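Local coordinates for protein fuculose-1-phosphate aldolase (PDB 4XXF) that is a zinc-binding member of the class II aldolase family with the AraD-like fold, assembled from four chains, at residues A[136-141]-A[225-230]; A[24-29]-A[72-77]. One frame throughout, in Å; residues are numbered along the deposited sequence. Where two conformers were deposited one is given.

Contact 1. Residues A[136-141]-A[225-230]; sequences TTQDSC and AFTFKE
The two backbones come nearest at C141 and F228, whose CA atoms lie 5.2 Å apart, where the start of a 3-10 turn, through C141, and Q138 just before that turn meet helix 221-231. T227 provides the apolar contact. Its CG2 stands anti to the backbone N of the helix residue, and this puts the methyl against C141 CB at 3.6 Å, with T227 CB just as near to that carbon. The sulfur is a looser neighbour, with C141 SG 3.9 Å from T227 CB. Q138 adds its chain to the same methyl, CG resting 3.8 Å from T227 CG2, with the two side chains crossing at about a right angle. The T227 hydroxyl (chi1 -56°) is turned back to its own helix and bonds to the backbone O of Q223, which leaves the methyl as the branch facing the loop.

F228 makes a different, more polar contact. The C141 carbonyl oxygen sits at the ring edge, in the ring plane, 3.2 Å from F228 CD1. The same oxygen receives a CA-H...O contact from F228 CA at 3.5 Å, with an angle of 122° at the hydrogen, so it faces backbone and ring hydrogens of a single residue.

In this AraD-like fold the loop belongs to a subunit interface. The Q138 side chain packs on H181 of the second subunit, close to a bound zinc ion, while D139 hydrogen-bonds through OD1 to ND1 of H119 and through OD2 forms a salt bridge with K124, both of that subunit. H119 and H181 are zinc-site residues, making D139 a second-shell partner. The turn is fixed internally by an ST motif, S140 N donating to T137 OG1 at 3.0 Å. S140 OG returns a bond of 2.6 Å to T137 O, in the carbonyl plane and on a lone pair.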
ATOM      1  N   THR A 136     -12.486   3.747 -20.149  1.00 14.42           N
ATOM      2  CA  THR A 136     -13.613   3.591 -19.227  1.00 14.88           C
ATOM      3  C   THR A 136     -13.659   4.651 -18.118  1.00 16.05           C
ATOM      4  O   THR A 136     -14.557   4.627 -17.280  1.00 15.79           O
ATOM      5  CB  THR A 136     -13.565   2.230 -18.544  1.00 15.74           C
ATOM      6  OG1 THR A 136     -12.318   2.127 -17.857  1.00 15.56           O
ATOM      7  CG2 THR A 136     -13.668   1.104 -19.570  1.00 17.50           C
ATOM      8  N   THR A 137     -12.683   5.557 -18.097  1.00 14.75           N
ATOM      9  CA  THR A 137     -12.655   6.638 -17.111  1.00 15.11           C
ATOM     10  C   THR A 137     -12.273   7.940 -17.784  1.00 15.16           C
ATOM     11  O   THR A 137     -11.648   7.948 -18.847  1.00 14.76           O
ATOM     12  CB  THR A 137     -11.649   6.385 -15.976  1.00 14.82           C
ATOM     13  OG1 THR A 137     -10.323   6.447 -16.512  1.00 14.33           O
ATOM     14  CG2 THR A 137     -11.888   5.032 -15.317  1.00 14.76           C
ATOM     15  N   GLN A 138     -12.632   9.054 -17.159  1.00 15.78           N
ATOM     16  CA  GLN A 138     -12.243  10.349 -17.693  1.00 15.97           C
ATOM     17  C   GLN A 138     -10.724  10.430 -17.855  1.00 15.40           C
ATOM     18  O   GLN A 138     -10.224  10.847 -18.901  1.00 15.23           O
ATOM     19  CB  GLN A 138     -12.750  11.453 -16.784  1.00 17.33           C
ATOM     20  CG  GLN A 138     -12.375  12.832 -17.246  1.00 24.93           C
ATOM     21  CD  GLN A 138     -13.041  13.904 -16.421  1.00 31.52           C
ATOM     22  OE1 GLN A 138     -14.254  13.883 -16.226  1.00 30.74           O
ATOM     23  NE2 GLN A 138     -12.245  14.841 -15.912  1.00 40.61           N
ATOM     24  N   ASP A 139      -9.987   9.996 -16.837  1.00 15.19           N
ATOM     25  CA  ASP A 139      -8.523  10.012 -16.897  1.00 14.76           C
ATOM     26  C   ASP A 139      -7.975   9.195 -18.069  1.00 14.10           C
ATOM     27  O   ASP A 139      -7.007   9.601 -18.732  1.00 16.02           O
ATOM     28  CB  ASP A 139      -7.941   9.482 -15.579  1.00 15.18           C
ATOM     29  CG  ASP A 139      -8.265  10.379 -14.376  1.00 19.51           C
ATOM     30  OD1 ASP A 139      -8.275  11.621 -14.507  1.00 23.42           O
ATOM     31  OD2 ASP A 139      -8.504   9.841 -13.276  1.00 20.53           O
ATOM     32  N   SER A 140      -8.582   8.036 -18.326  1.00 13.82           N
ATOM     33  CA  SER A 140      -8.140   7.181 -19.429  1.00 13.38           C
ATOM     34  C   SER A 140      -8.291   7.839 -20.795  1.00 13.58           C
ATOM     35  O   SER A 140      -7.658   7.415 -21.758  1.00 13.38           O
ATOM     36  CB  SER A 140      -8.902   5.853 -19.421  1.00 13.97           C
ATOM     37  OG  SER A 140     -10.216   5.995 -19.912  1.00 14.38           O
ATOM     38  N   CYS A 141      -9.125   8.869 -20.890  1.00 14.09           N
ATOM     39  CA  CYS A 141      -9.334   9.521 -22.175  1.00 14.38           C
ATOM     40  C   CYS A 141      -8.086  10.250 -22.657  1.00 15.54           C
ATOM     41  O   CYS A 141      -8.021  10.626 -23.824  1.00 15.26           O
ATOM     42  CB  CYS A 141     -10.506  10.488 -22.098  1.00 15.02           C
ATOM     43  SG  CYS A 141     -12.111   9.673 -21.901  1.00 15.72           S
ATOM     44  N   ALA A 225     -13.487  11.438 -27.173  1.00 15.07           N
ATOM     45  CA  ALA A 225     -12.797  12.370 -28.062  1.00 15.82           C
ATOM     46  C   ALA A 225     -12.793  13.777 -27.477  1.00 17.47           C
ATOM     47  O   ALA A 225     -11.796  14.484 -27.539  1.00 17.08           O
ATOM     48  CB  ALA A 225     -13.457  12.369 -29.446  1.00 16.63           C
ATOM     49  N   PHE A 226     -13.921  14.177 -26.909  1.00 15.57           N
ATOM     50  CA  PHE A 226     -14.031  15.494 -26.297  1.00 17.52           C
ATOM     51  C   PHE A 226     -13.026  15.651 -25.158  1.00 17.63           C
ATOM     52  O   PHE A 226     -12.314  16.654 -25.064  1.00 19.42           O
ATOM     53  CB  PHE A 226     -15.458  15.717 -25.787  1.00 19.96           C
ATOM     54  CG  PHE A 226     -15.647  17.027 -25.082  1.00 22.15           C
ATOM     55  CD1 PHE A 226     -15.944  18.170 -25.796  1.00 25.38           C
ATOM     56  CD2 PHE A 226     -15.522  17.115 -23.704  1.00 24.52           C
ATOM     57  CE1 PHE A 226     -16.119  19.383 -25.155  1.00 33.27           C
ATOM     58  CE2 PHE A 226     -15.695  18.326 -23.054  1.00 25.99           C
ATOM     59  CZ  PHE A 226     -15.993  19.457 -23.779  1.00 32.31           C
ATOM     60  N   THR A 227     -12.959  14.636 -24.304  1.00 15.75           N
ATOM     61  CA  THR A 227     -12.083  14.686 -23.144  1.00 17.61           C
ATOM     62  C   THR A 227     -10.605  14.606 -23.558  1.00 17.45           C
ATOM     63  O   THR A 227      -9.751  15.250 -22.940  1.00 18.38           O
ATOM     64  CB  THR A 227     -12.454  13.565 -22.151  1.00 15.90           C
ATOM     65  OG1 THR A 227     -13.841  13.684 -21.806  1.00 19.39           O
ATOM     66  CG2 THR A 227     -11.638  13.680 -20.875  1.00 17.29           C
ATOM     67  N   PHE A 228     -10.302  13.854 -24.613  1.00 14.68           N
ATOM     68  CA  PHE A 228      -8.935  13.783 -25.119  1.00 16.23           C
ATOM     69  C   PHE A 228      -8.411  15.164 -25.522  1.00 18.87           C
ATOM     70  O   PHE A 228      -7.224  15.461 -25.334  1.00 18.98           O
ATOM     71  CB  PHE A 228      -8.842  12.824 -26.310  1.00 16.30           C
ATOM     72  CG  PHE A 228      -7.465  12.744 -26.917  1.00 15.66           C
ATOM     73  CD1 PHE A 228      -6.531  11.837 -26.440  1.00 17.83           C
ATOM     74  CD2 PHE A 228      -7.095  13.585 -27.959  1.00 22.68           C
ATOM     75  CE1 PHE A 228      -5.262  11.764 -26.995  1.00 18.49           C
ATOM     76  CE2 PHE A 228      -5.822  13.517 -28.518  1.00 24.05           C
ATOM     77  CZ  PHE A 228      -4.904  12.604 -28.030  1.00 21.09           C
ATOM     78  N   LYS A 229      -9.276  15.998 -26.098  1.00 18.57           N
ATOM     79  CA  LYS A 229      -8.855  17.343 -26.485  1.00 19.77           C
ATOM     80  C   LYS A 229      -8.353  18.122 -25.271  1.00 23.82           C
ATOM     81  O   LYS A 229      -7.456  18.959 -25.383  1.00 25.64           O
ATOM     82  CB  LYS A 229     -10.003  18.106 -27.154  1.00 27.15           C
ATOM     83  CG  LYS A 229      -9.567  19.413 -27.790  1.00 31.15           C
ATOM     84  CD  LYS A 229     -10.721  20.105 -28.504  1.00 34.53           C
ATOM     85  CE  LYS A 229     -10.252  21.361 -29.228  1.00 38.66           C
ATOM     86  NZ  LYS A 229     -11.373  22.091 -29.891  1.00 47.47           N
ATOM     87  N   GLU A 230      -8.916  17.821 -24.105  1.00 21.54           N
ATOM     88  CA  GLU A 230      -8.572  18.531 -22.876  1.00 21.01           C
ATOM     89  C   GLU A 230      -7.391  17.918 -22.116  1.00 20.46           C
ATOM     90  O   GLU A 230      -6.619  18.639 -21.488  1.00 25.53           O
ATOM     91  CB  GLU A 230      -9.797  18.589 -21.953  1.00 26.80           C
ATOM     92  CG  GLU A 230     -11.131  18.868 -22.673  1.00 35.30           C
ATOM     93  CD  GLU A 230     -11.274  20.298 -23.195  1.00 47.20           C
ATOM     94  OE1 GLU A 230     -10.355  20.807 -23.873  1.00 51.51           O
ATOM     95  OE2 GLU A 230     -12.330  20.914 -22.935  1.00 52.88           O
TER

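Contact 2. Residues A[24-29]-A[72-77]; sequences ERLVAA and SDLILV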
ATOM      1  N   GLU A  24      18.432  17.854 -13.862  1.00 11.70           N
ATOM      2  CA  GLU A  24      17.734  17.828 -12.586  1.00 11.86           C
ATOM      3  C   GLU A  24      16.306  17.278 -12.764  1.00 11.82           C
ATOM      4  O   GLU A  24      15.802  16.529 -11.910  1.00 11.47           O
ATOM      5  CB  GLU A  24      17.701  19.222 -11.954  1.00 12.11           C
ATOM      6  CG  GLU A  24      16.970  19.225 -10.602  1.00 14.85           C
ATOM      7  CD  GLU A  24      16.685  20.612 -10.056  1.00 19.55           C
ATOM      8  OE1 GLU A  24      17.141  21.614 -10.645  1.00 22.01           O
ATOM      9  OE2 GLU A  24      15.980  20.703  -9.030  1.00 19.65           O
ATOM     10  N   ARG A  25      15.654  17.634 -13.869  1.00 10.64           N
ATOM     11  CA  ARG A  25      14.275  17.221 -14.100  1.00 11.42           C
ATOM     12  C   ARG A  25      14.221  15.709 -14.328  1.00 10.61           C
ATOM     13  O   ARG A  25      13.275  15.048 -13.878  1.00 11.67           O
ATOM     14  CB  ARG A  25      13.670  17.979 -15.293  1.00 12.46           C
ATOM     15  CG  ARG A  25      12.150  18.083 -15.290  1.00 13.15           C
ATOM     16  CD  ARG A  25      11.677  18.903 -14.102  1.00 14.53           C
ATOM     17  NE  ARG A  25      10.296  19.360 -14.210  1.00 13.82           N
ATOM     18  CZ  ARG A  25       9.677  20.021 -13.240  1.00 17.50           C
ATOM     19  NH1 ARG A  25      10.330  20.302 -12.119  1.00 17.62           N
ATOM     20  NH2 ARG A  25       8.417  20.403 -13.382  1.00 20.05           N
ATOM     21  N   LEU A  26      15.211  15.161 -15.030  1.00 11.28           N
ATOM     22  CA  LEU A  26      15.287  13.720 -15.257  1.00 10.16           C
ATOM     23  C   LEU A  26      15.492  12.986 -13.943  1.00 10.97           C
ATOM     24  O   LEU A  26      14.854  11.956 -13.697  1.00 11.41           O
ATOM     25  CB  LEU A  26      16.417  13.380 -16.239  1.00 11.97           C
ATOM     26  CG  LEU A  26      16.497  11.896 -16.595  1.00 14.35           C
ATOM     27  CD1 LEU A  26      15.227  11.432 -17.269  1.00 20.90           C
ATOM     28  CD2 LEU A  26      17.700  11.590 -17.442  1.00 14.10           C
ATOM     29  N   VAL A  27      16.363  13.509 -13.085  1.00 11.00           N
ATOM     30  CA  VAL A  27      16.554  12.921 -11.770  1.00 10.51           C
ATOM     31  C   VAL A  27      15.257  12.983 -10.951  1.00 10.82           C
ATOM     32  O   VAL A  27      14.871  11.993 -10.312  1.00 11.04           O
ATOM     33  CB  VAL A  27      17.706  13.617 -11.023  1.00 11.05           C
ATOM     34  CG1 VAL A  27      17.753  13.148  -9.587  1.00 13.22           C
ATOM     35  CG2 VAL A  27      19.022  13.322 -11.710  1.00 13.44           C
ATOM     36  N   ALA A  28      14.566  14.120 -10.983  1.00 10.89           N
ATOM     37  CA  ALA A  28      13.287  14.234 -10.286  1.00 10.11           C
ATOM     38  C   ALA A  28      12.308  13.184 -10.804  1.00 10.40           C
ATOM     39  O   ALA A  28      11.578  12.568 -10.032  1.00 10.46           O
ATOM     40  CB  ALA A  28      12.713  15.632 -10.444  1.00 10.92           C
ATOM     41  N   ALA A  29      12.293  12.968 -12.114  1.00 10.72           N
ATOM     42  CA  ALA A  29      11.398  11.977 -12.712  1.00 10.83           C
ATOM     43  C   ALA A  29      11.725  10.563 -12.224  1.00  9.92           C
ATOM     44  O   ALA A  29      10.828   9.791 -11.861  1.00 10.81           O
ATOM     45  CB  ALA A  29      11.467  12.042 -14.227  1.00 10.93           C
ATOM     46  N   SER A  72      24.598  13.948 -10.301  1.00 13.45           N
ATOM     47  CA  SER A  72      25.970  13.501 -10.556  0.83 15.27           C
ATOM     48  C   SER A  72      26.063  12.074 -11.085  1.00 15.01           C
ATOM     49  O   SER A  72      27.086  11.682 -11.650  1.00 17.36           O
ATOM     50  CB  SER A  72      26.802  13.617  -9.277  0.83 17.21           C
ATOM     51  OG  SER A  72      27.024  14.978  -8.953  0.83 20.40           O
ATOM     52  N   ASP A  73      25.003  11.288 -10.903  1.00 14.11           N
ATOM     53  CA  ASP A  73      25.006   9.905 -11.365  1.00 13.91           C
ATOM     54  C   ASP A  73      24.678   9.741 -12.840  1.00 13.74           C
ATOM     55  O   ASP A  73      25.042   8.731 -13.450  1.00 14.69           O
ATOM     56  CB  ASP A  73      23.994   9.085 -10.568  1.00 14.11           C
ATOM     57  CG  ASP A  73      24.358   8.966  -9.110  1.00 16.27           C
ATOM     58  OD1 ASP A  73      25.465   8.467  -8.812  1.00 16.17           O
ATOM     59  OD2 ASP A  73      23.532   9.368  -8.260  1.00 14.32           O
ATOM     60  N   LEU A  74      23.952  10.702 -13.412  1.00 12.99           N
ATOM     61  CA  LEU A  74      23.500  10.565 -14.794  1.00 13.74           C
ATOM     62  C   LEU A  74      24.666  10.455 -15.758  1.00 13.40           C
ATOM     63  O   LEU A  74      25.672  11.160 -15.616  1.00 14.40           O
ATOM     64  CB  LEU A  74      22.645  11.749 -15.218  1.00 12.84           C
ATOM     65  CG  LEU A  74      21.347  11.972 -14.460  1.00 11.94           C
ATOM     66  CD1 LEU A  74      20.608  13.112 -15.144  1.00 14.18           C
ATOM     67  CD2 LEU A  74      20.491  10.690 -14.418  1.00 14.65           C
ATOM     68  N   ILE A  75      24.505   9.613 -16.773  1.00 13.75           N
ATOM     69  CA  ILE A  75      25.536   9.444 -17.788  1.00 14.43           C
ATOM     70  C   ILE A  75      25.046   9.928 -19.139  1.00 13.96           C
ATOM     71  O   ILE A  75      23.841   9.960 -19.404  1.00 14.30           O
ATOM     72  CB  ILE A  75      25.990   7.971 -17.907  1.00 13.48           C
ATOM     73  CG1 ILE A  75      24.790   7.028 -18.029  1.00 15.56           C
ATOM     74  CG2 ILE A  75      26.872   7.586 -16.714  1.00 18.16           C
ATOM     75  CD1 ILE A  75      25.156   5.613 -18.451  1.00 16.26           C
ATOM     76  N   LEU A  76      25.994  10.302 -19.984  1.00 14.75           N
ATOM     77  CA  LEU A  76      25.719  10.758 -21.334  1.00 14.12           C
ATOM     78  C   LEU A  76      26.095   9.656 -22.310  1.00 18.17           C
ATOM     79  O   LEU A  76      27.189   9.103 -22.229  1.00 18.22           O
ATOM     80  CB  LEU A  76      26.508  12.028 -21.631  1.00 17.28           C
ATOM     81  CG  LEU A  76      26.310  12.686 -22.994  1.00 17.97           C
ATOM     82  CD1 LEU A  76      24.895  13.219 -23.154  1.00 20.74           C
ATOM     83  CD2 LEU A  76      27.327  13.809 -23.169  1.00 20.21           C
ATOM     84  N   VAL A  77      25.180   9.334 -23.218  1.00 15.93           N
ATOM     85  CA  VAL A  77      25.317   8.214 -24.137  0.81 16.53           C
ATOM     86  C   VAL A  77      25.061   8.700 -25.568  1.00 19.68           C
ATOM     87  O   VAL A  77      24.145   9.501 -25.780  1.00 19.91           O
ATOM     88  CB  VAL A  77      24.326   7.079 -23.759  0.81 18.32           C
ATOM     89  CG1 VAL A  77      24.439   5.905 -24.716  0.81 20.13           C
ATOM     90  CG2 VAL A  77      24.570   6.619 -22.327  0.81 17.85           C
TER
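L74 is the residue of 72-77 that meets helix 24-29, and its two partners there, L26 and V27, stand next to each other on one side of that helix. The approach is through side chains: even the nearest pair of CA atoms, V27 and L74, are 7.9 Å apart.

Along 72-77 the chain begins with S72 and D73, the end of a 3-10 turn. S72 points away from the helix, its backbone bonded to that of K258, and D73 bonds through OD2 to T70. At L74 the direction changes, and the side chain sets off toward the helix. With CG anti to the carbonyl carbon (chi1 -62°), the isopropyl fork extends to V27, whose CG2 lies 3.8 Å from L74 CD1. The same V27 methyl is also 3.8 Å from L74 CG and 4.1 Å from L74 CD2, evidence that it seats against the fork as a whole. L26 touches a single branch, its CD2 lying 4.0 Å from L74 CD1, which is thereby shared between two helix residues. Both helix side chains meet the leucine at an oblique angle, and the touching atoms are all aliphatic carbons of buried residues, a hydrophobic contact. V27 is backed further by V71 and by Y256 of helix 234-256.

From I75 the chain becomes a strand. I75 and V77 bond through their backbones to V59 and F57 of strand 56-59, whereas L76 bonds to I84 and G85. L74 lies one residue before strand 75-78, which runs beside strand 56-59 near one end of the mixed sheet. The contact joins helix 15-36 to the residue leading into that strand, as expected of the layered alpha/beta architecture of the AraD-like fold.

Overall arrangement
From the N terminus, helix 15-36 comes first, and contact 2 closes an early loop when the chain, having run through strands 45-49 and 56-59, reaches 72-77 near one end of the sheet. Contact 1 opens later, in the loop between helix 121-127 and strand 147-150, and closes at helix 221-231. The two loops therefore follow in series and neither crosses the other. In space the contacts lie on opposite sides of the chain's centre, with their centres 32 Å apart and their nearest atoms about 17 Å apart. Contact 2 ties helix 15-36 to the residue leading into strand 75-78; contact 1 joins a late helix to a loop that engages the second subunit.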